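Local atomic coordinates of FAD-binding PCMH-type domain-containing protein (PDB entry 6YJO), a protein that binds FAD, held covalently through a histidine and a cysteine, and probably works as an oxygen-dependent oxidoreductase of the berberine bridge enzyme type. Residues I47-S51 against A52-K56; A255-G258 against L259-M262; G318-I321 against Q322-K326; A428-A431 against N432-F435. All coordinates share one frame; numbering follows the deposited sequence.

In the fold
Four helix-start or within-helix contacts follow one another along the chain, none touching another. Interaction 1 opens helix 52-57, beside the short parallel sheet that contains strand 71-73. Interactions 2, 3 and 4 lie around the seven-stranded antiparallel sheet: on helix 252-268, after strand 242-248; on helix 320-326, after strand 314-315; and at the start of helix 431-446, after strand 417-423. Interactions 1 and 2 lie on opposite sides of the chain's centre, their own centres about 51 Å apart, whereas 2 and 3, at 29 Å, are the closest pair. Interaction 1 thus belongs to the small-sheet part and the others to the large-sheet part, where interaction 3 brings the L324 side chain about 10 Å from FAD.

Interaction 1. Residues I47-S51 against A52-K56; sequences IPRDS and AQWVK
W54 turns its indole back against the turn that leads into its own helix. CB lies beside the S51 backbone and 4.1 Å from I47 CG2. With CG anti to the backbone N (chi1 176°), the ring is carried away from the helix and against the backbone of R49 and D50. There CG meets the amide nitrogen D50 N at 3.3 Å, which sits over one face toward the rim. CE3 comes next to R49 CA, and I47 O lies near the ring plane at its edge. At the far end, R49 bends at chi2 and lays its chain over the six-membered ring: CD stands 4.0 Å from the W54 ring centroid, 19° off the normal, a CH-pi contact. Past the rim, the R49 guanidinium sets one face over W54 CZ2, its plane 30° from that of the indole.

The turn is a type II beta turn, P48 to S51, and S51 is the N-cap of helix 52-57. S51 OG accepts from W54 N at 3.3 Å. The same hydroxyl donates to P48 O, 2.7 Å from S51 OG. One oxygen thus ties the first helical turn to the beta turn before it. V55 N bonds S51 O at 3.2 Å. Beside this, I47 CD1 rests 4.0 Å from Q53 CG. I72 of strand 71-73 packs on both I47 and W54, joining the helix start to the small parallel sheet, and R49 NH1 makes a weak bond to A70 O.

Interaction 2. Residues A255-G258 against L259-M262; sequences AVEG and LLAM
A261 N donates to E257 O at 2.8 Å, nearly along the C=O axis. L259 N gives A255 O a bond of 3.0 Å, its N-H pointing fairly straight at the oxygen. Both are i to i+4 bonds of the alpha-helix 252-268, which is packed on the large antiparallel sheet. M262 N reaches G258 O at 3.1 Å, while the bond from L260 N to V256 O is weak.

The E257 carboxylate finds its charged partner beyond this turn, a salt bridge from OE1 to R357 on helix 357-371. The same helix receives A255, through F368, and both leucines, through V360. Toward the sheet, L259 leans on I384 and M262 on L386, both of strand 380-386; A261 and M262 also touch helix 294-308.

Within the turn, the leucines fold back over the carbonyls four residues earlier, L260 over that of V256 and L259 over that of A255. L259 keeps CG beside its backbone N (chi1 -71°), which brings CB, CG and CD1 alongside the oxygen, with L259 CG 3.3 Å from A255 O.

Interaction 3. Residues G318-I321 against Q322-K326; sequences GGWI and QMLNK
The W320 indole receives two side chains from the next turn of its helix, both over the same face, one at each ring. M323, bent at chi2 and chi3, curls its methyl over the six-membered ring, CE coming 3.5 Å from W320 CZ3. L324 sends CD1 to the pyrrole side, where it stands over the face toward the rim, 3.4 Å from W320 NE1. The indole reaches this position with CG anti to the backbone N (chi1 157°), which lays the ring forward beside M323 and L324. I321 CD1 adds a looser touch on L324 CD1 at 4.3 Å.

These apolar groups form the inner side of the short helix 320-326, with G319 at the N-cap position. F150 of helix 142-152 packs on W320 and I321, and A146 of that helix on L324; M323 rests on V241, just before strand 242-248, and P243 within it. The helix thus bridges the antiparallel sheet and helix 142-152, with the L324 side chain about 7 Å from that of S161, an FAD-binding residue.

Polar contacts lie around this core. Backbone bonds run from M323 N to G319 O and from L324 N to W320 O. I321 O takes two donors from one residue: N325 N, 3.1 Å from I321 O, and the side-chain amide of N325, whose bond is weak. At the exposed edge the Q322 chain reaches, extended beyond CG, alongside the N-terminal turn: OE1 accepts from G319 N in the carbonyl plane, on a lone pair, with G319 N 3.3 Å from Q322 OE1. G318 CA lies just beside that oxygen.

Interaction 4. Residues A428-A431 against N432-F435; sequences ATHA and NNGF
A431 meets F435 one helical turn ahead, by backbone and side chain together. F435 N donates to A431 O at 3.1 Å, in the carbonyl plane, and the F435 ring then swings back over the same oxygen. Its CG lies beside the backbone nitrogen (chi1 -55°), so that A431 O stands 3.2 Å above one ring face, offset toward the rim, closest to CD2. The methyl of A431 reaches the same side of the ring, CB being 4.0 Å from F435 CE2.

H430 is the N-cap residue of helix 431-446, the long helix that follows strand 417-423 of the antiparallel sheet. F435 fixes the first turn to that sheet through an edge-to-face stack with Y346, which begins an edge strand, 346-352; R64 and Q464 touch the same phenyl group.

On the more exposed flank, H430 and N433 run side by side and point the same way. The imidazole and the amide are nearly parallel, their planes 17° apart. N433 ND2 lies 3.4 Å from H430 CB. It is almost as near to H430 CD2, placed obliquely to the ring. R377 packs against both of these side chains.

Interaction 1. Residues I47-S51 against A52-K56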
# COMPACT_ATOMS: atom_id res chain seq x y z
N ILE A 47 21.71 1.41 16.34
CA ILE A 47 22.77 1.13 15.33
C ILE A 47 23.82 2.23 15.49
O ILE A 47 23.50 3.41 15.37
CB ILE A 47 22.18 1.12 13.92
CG1 ILE A 47 21.11 0.03 13.79
CG2 ILE A 47 23.30 0.92 12.90
CD1 ILE A 47 21.58 -1.35 14.18
N PRO A 48 25.09 1.87 15.73
CA PRO A 48 26.11 2.91 15.90
C PRO A 48 26.31 3.70 14.62
O PRO A 48 26.33 3.15 13.51
CB PRO A 48 27.37 2.12 16.28
CG PRO A 48 27.14 0.74 15.74
CD PRO A 48 25.66 0.51 15.83
N ARG A 49 26.45 5.02 14.78
CA ARG A 49 26.56 5.92 13.65
C ARG A 49 27.72 5.52 12.73
O ARG A 49 28.75 5.02 13.17
CB ARG A 49 26.77 7.36 14.14
CG ARG A 49 26.78 8.41 13.05
CD ARG A 49 25.41 9.08 12.91
NE ARG A 49 25.44 10.20 11.97
CZ ARG A 49 24.42 11.02 11.77
NH1 ARG A 49 23.29 10.87 12.44
NH2 ARG A 49 24.53 12.02 10.89
N ASP A 50 27.52 5.75 11.43
CA ASP A 50 28.57 5.60 10.42
C ASP A 50 29.32 4.27 10.55
O ASP A 50 30.50 4.17 10.19
CB ASP A 50 29.55 6.77 10.48
CG ASP A 50 28.86 8.11 10.27
OD1 ASP A 50 27.98 8.18 9.39
OD2 ASP A 50 29.21 9.07 10.98
N SER A 51 28.66 3.25 11.07
CA SER A 51 29.22 1.91 11.08
C SER A 51 28.88 1.19 9.78
O SER A 51 28.17 1.73 8.92
CB SER A 51 28.70 1.12 12.29
OG SER A 51 27.29 1.00 12.26
N ALA A 52 29.39 -0.03 9.62
CA ALA A 52 29.03 -0.82 8.44
C ALA A 52 27.53 -1.06 8.38
O ALA A 52 26.91 -0.93 7.32
CB ALA A 52 29.79 -2.15 8.45
N GLN A 53 26.92 -1.42 9.52
CA GLN A 53 25.48 -1.64 9.54
C GLN A 53 24.72 -0.35 9.27
O GLN A 53 23.65 -0.38 8.65
CB GLN A 53 25.06 -2.24 10.88
CG GLN A 53 23.59 -2.63 10.95
CD GLN A 53 23.18 -3.57 9.84
OE1 GLN A 53 23.97 -4.40 9.39
NE2 GLN A 53 21.94 -3.44 9.38
N TRP A 54 25.24 0.79 9.74
CA TRP A 54 24.59 2.07 9.47
C TRP A 54 24.50 2.35 7.98
O TRP A 54 23.51 2.94 7.52
CB TRP A 54 25.35 3.20 10.18
CG TRP A 54 24.80 4.57 9.88
CD1 TRP A 54 25.07 5.34 8.78
CD2 TRP A 54 23.89 5.33 10.69
NE1 TRP A 54 24.38 6.53 8.86
CE2 TRP A 54 23.65 6.55 10.02
CE3 TRP A 54 23.25 5.09 11.91
CZ2 TRP A 54 22.80 7.53 10.54
CZ3 TRP A 54 22.41 6.07 12.42
CH2 TRP A 54 22.19 7.27 11.73
N VAL A 55 25.50 1.94 7.20
CA VAL A 55 25.47 2.19 5.77
C VAL A 55 24.50 1.24 5.07
O VAL A 55 23.94 1.57 4.02
CB VAL A 55 26.89 2.10 5.17
CG1 VAL A 55 27.16 0.70 4.60
CG2 VAL A 55 27.10 3.17 4.12
N LYS A 56 24.29 0.05 5.65
CA LYS A 56 23.38 -0.93 5.09
C LYS A 56 21.93 -0.66 5.48
O LYS A 56 21.02 -1.06 4.75
CB LYS A 56 23.80 -2.33 5.55
CG LYS A 56 23.29 -3.49 4.71
CD LYS A 56 23.82 -4.82 5.23
CE LYS A 56 25.27 -5.07 4.87
NZ LYS A 56 25.46 -5.42 3.44

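Interaction 2. Residues A255-G258 against L259-M262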
# COMPACT_ATOMS: atom_id res chain seq x y z
N ALA A 255 -8.25 0.30 -27.45
CA ALA A 255 -8.07 0.56 -26.03
C ALA A 255 -9.18 1.42 -25.44
O ALA A 255 -9.53 1.24 -24.27
CB ALA A 255 -6.72 1.22 -25.78
N VAL A 256 -9.76 2.35 -26.21
CA VAL A 256 -10.92 3.08 -25.70
C VAL A 256 -12.08 2.13 -25.50
O VAL A 256 -12.85 2.26 -24.55
CB VAL A 256 -11.30 4.27 -26.63
CG1 VAL A 256 -10.08 4.96 -27.20
CG2 VAL A 256 -12.28 3.85 -27.74
N GLU A 257 -12.22 1.13 -26.39
CA GLU A 257 -13.27 0.13 -26.24
C GLU A 257 -12.94 -0.85 -25.13
O GLU A 257 -13.76 -1.09 -24.23
CB GLU A 257 -13.48 -0.60 -27.57
CG GLU A 257 -14.81 -0.31 -28.25
CD GLU A 257 -15.03 1.18 -28.49
OE1 GLU A 257 -15.97 1.74 -27.90
OE2 GLU A 257 -14.25 1.78 -29.26
N GLY A 258 -11.74 -1.43 -25.17
CA GLY A 258 -11.39 -2.45 -24.20
C GLY A 258 -11.48 -1.96 -22.76
O GLY A 258 -11.93 -2.69 -21.88
N LEU A 259 -11.04 -0.73 -22.52
CA LEU A 259 -11.09 -0.19 -21.16
C LEU A 259 -12.52 0.13 -20.75
O LEU A 259 -12.90 -0.07 -19.59
CB LEU A 259 -10.21 1.06 -21.06
CG LEU A 259 -8.71 0.75 -21.11
CD1 LEU A 259 -7.89 1.99 -21.42
CD2 LEU A 259 -8.25 0.13 -19.79
N LEU A 260 -13.34 0.60 -21.69
CA LEU A 260 -14.75 0.82 -21.40
C LEU A 260 -15.46 -0.50 -21.11
O LEU A 260 -16.34 -0.56 -20.25
CB LEU A 260 -15.43 1.55 -22.56
CG LEU A 260 -15.12 3.05 -22.63
CD1 LEU A 260 -15.43 3.60 -24.02
CD2 LEU A 260 -15.90 3.81 -21.56
N ALA A 261 -15.06 -1.57 -21.80
CA ALA A 261 -15.66 -2.88 -21.54
C ALA A 261 -15.26 -3.41 -20.17
O ALA A 261 -16.03 -4.14 -19.54
CB ALA A 261 -15.26 -3.86 -22.63
N MET A 262 -14.07 -3.04 -19.69
CA MET A 262 -13.62 -3.52 -18.39
C MET A 262 -14.34 -2.81 -17.25
O MET A 262 -14.62 -3.43 -16.22
CB MET A 262 -12.11 -3.32 -18.25
CG MET A 262 -11.29 -4.51 -18.69
SD MET A 262 -9.52 -4.25 -18.41
CE MET A 262 -9.48 -4.09 -16.62

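Interaction 3. Residues G318-I321 against Q322-K326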
# COMPACT_ATOMS: atom_id res chain seq x y z
N GLY A 318 -4.25 -24.23 -8.57
CA GLY A 318 -3.31 -24.70 -7.57
C GLY A 318 -3.63 -24.15 -6.19
O GLY A 318 -4.72 -23.63 -5.94
N GLY A 319 -2.65 -24.28 -5.30
CA GLY A 319 -2.82 -23.86 -3.93
C GLY A 319 -2.74 -22.35 -3.76
O GLY A 319 -2.41 -21.60 -4.69
N TRP A 320 -3.04 -21.90 -2.54
CA TRP A 320 -3.04 -20.48 -2.23
C TRP A 320 -1.62 -19.93 -2.17
O TRP A 320 -1.35 -18.83 -2.67
CB TRP A 320 -3.78 -20.25 -0.91
CG TRP A 320 -3.44 -18.98 -0.16
CD1 TRP A 320 -2.54 -18.86 0.87
CD2 TRP A 320 -4.01 -17.68 -0.35
NE1 TRP A 320 -2.52 -17.57 1.32
CE2 TRP A 320 -3.41 -16.82 0.59
CE3 TRP A 320 -4.97 -17.17 -1.22
CZ2 TRP A 320 -3.73 -15.47 0.68
CZ3 TRP A 320 -5.28 -15.82 -1.14
CH2 TRP A 320 -4.67 -14.99 -0.20
N ILE A 321 -0.70 -20.69 -1.57
CA ILE A 321 0.70 -20.28 -1.52
C ILE A 321 1.30 -20.31 -2.92
O ILE A 321 2.24 -19.57 -3.21
CB ILE A 321 1.47 -21.17 -0.54
CG1 ILE A 321 0.96 -20.95 0.89
CG2 ILE A 321 2.97 -20.90 -0.61
CD1 ILE A 321 1.26 -19.56 1.47
N GLN A 322 0.77 -21.15 -3.80
CA GLN A 322 1.25 -21.18 -5.18
C GLN A 322 0.91 -19.88 -5.89
O GLN A 322 1.75 -19.32 -6.61
CB GLN A 322 0.65 -22.38 -5.91
CG GLN A 322 1.51 -22.94 -7.02
CD GLN A 322 1.14 -24.36 -7.38
OE1 GLN A 322 0.10 -24.87 -6.97
NE2 GLN A 322 1.99 -25.02 -8.16
N MET A 323 -0.31 -19.37 -5.70
CA MET A 323 -0.70 -18.13 -6.35
C MET A 323 0.11 -16.95 -5.84
O MET A 323 0.49 -16.06 -6.61
CB MET A 323 -2.20 -17.88 -6.15
CG MET A 323 -2.70 -16.52 -6.64
SD MET A 323 -2.44 -15.16 -5.48
CE MET A 323 -3.21 -15.79 -3.98
N LEU A 324 0.39 -16.91 -4.53
CA LEU A 324 1.20 -15.83 -3.98
C LEU A 324 2.62 -15.88 -4.53
O LEU A 324 3.25 -14.83 -4.71
CB LEU A 324 1.22 -15.91 -2.46
CG LEU A 324 -0.12 -15.66 -1.76
CD1 LEU A 324 0.01 -15.86 -0.25
CD2 LEU A 324 -0.67 -14.28 -2.07
N ASN A 325 3.14 -17.08 -4.81
CA ASN A 325 4.47 -17.19 -5.41
C ASN A 325 4.46 -16.79 -6.88
O ASN A 325 5.44 -16.21 -7.36
CB ASN A 325 5.00 -18.61 -5.26
CG ASN A 325 5.74 -18.82 -3.95
OD1 ASN A 325 6.76 -18.18 -3.69
ND2 ASN A 325 5.24 -19.74 -3.13
N LYS A 326 3.38 -17.07 -7.60
CA LYS A 326 3.35 -16.74 -9.03
C LYS A 326 3.33 -15.24 -9.25
O LYS A 326 3.81 -14.76 -10.28
CB LYS A 326 2.13 -17.38 -9.70
CG LYS A 326 1.99 -17.02 -11.18
CD LYS A 326 1.32 -18.13 -11.98
CE LYS A 326 1.21 -17.77 -13.46
NZ LYS A 326 0.38 -16.54 -13.68

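Interaction 4. Residues A428-A431 against N432-F435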
# COMPACT_ATOMS: atom_id res chain seq x y z
N ALA A 428 18.95 10.32 -12.35
CA ALA A 428 20.07 11.21 -12.07
C ALA A 428 19.97 12.42 -12.99
O ALA A 428 19.77 13.55 -12.53
CB ALA A 428 21.40 10.48 -12.26
N THR A 429 20.07 12.19 -14.30
CA THR A 429 20.17 13.27 -15.26
C THR A 429 18.83 13.67 -15.87
O THR A 429 18.69 14.81 -16.32
CB THR A 429 21.13 12.89 -16.39
OG1 THR A 429 20.49 11.98 -17.28
CG2 THR A 429 22.38 12.24 -15.82
N HIS A 430 17.85 12.76 -15.92
CA HIS A 430 16.55 13.03 -16.53
C HIS A 430 15.42 12.64 -15.59
O HIS A 430 14.49 11.92 -15.95
CB HIS A 430 16.42 12.31 -17.87
CG HIS A 430 17.42 12.75 -18.89
ND1 HIS A 430 18.41 11.92 -19.37
CD2 HIS A 430 17.61 13.94 -19.50
CE1 HIS A 430 19.16 12.58 -20.24
NE2 HIS A 430 18.69 13.81 -20.33
N ALA A 431 15.50 13.12 -14.35
CA ALA A 431 14.46 12.82 -13.38
C ALA A 431 13.16 13.55 -13.69
O ALA A 431 12.08 12.99 -13.48
CB ALA A 431 14.93 13.17 -11.97
N ASN A 432 13.24 14.77 -14.20
CA ASN A 432 12.05 15.56 -14.48
C ASN A 432 11.34 15.14 -15.76
O ASN A 432 10.19 15.52 -15.96
CB ASN A 432 12.40 17.05 -14.54
CG ASN A 432 13.10 17.52 -13.28
OD1 ASN A 432 12.45 17.82 -12.27
ND2 ASN A 432 14.42 17.59 -13.33
N ASN A 433 12.00 14.36 -16.62
CA ASN A 433 11.26 13.67 -17.67
C ASN A 433 10.42 12.54 -17.09
O ASN A 433 9.29 12.31 -17.52
CB ASN A 433 12.21 13.12 -18.74
CG ASN A 433 13.11 14.19 -19.32
OD1 ASN A 433 12.83 15.38 -19.21
ND2 ASN A 433 14.19 13.76 -19.97
N GLY A 434 10.97 11.83 -16.09
CA GLY A 434 10.20 10.81 -15.41
C GLY A 434 8.96 11.36 -14.71
O GLY A 434 7.91 10.72 -14.73
N PHE A 435 9.08 12.53 -14.09
CA PHE A 435 7.93 13.13 -13.41
C PHE A 435 6.91 13.65 -14.40
O PHE A 435 5.70 13.54 -14.17
CB PHE A 435 8.38 14.26 -12.48
CG PHE A 435 9.44 13.87 -11.48
CD1 PHE A 435 9.35 12.67 -10.78
CD2 PHE A 435 10.50 14.71 -11.23
CE1 PHE A 435 10.33 12.32 -9.86
CE2 PHE A 435 11.48 14.37 -10.31
CZ PHE A 435 11.39 13.17 -9.62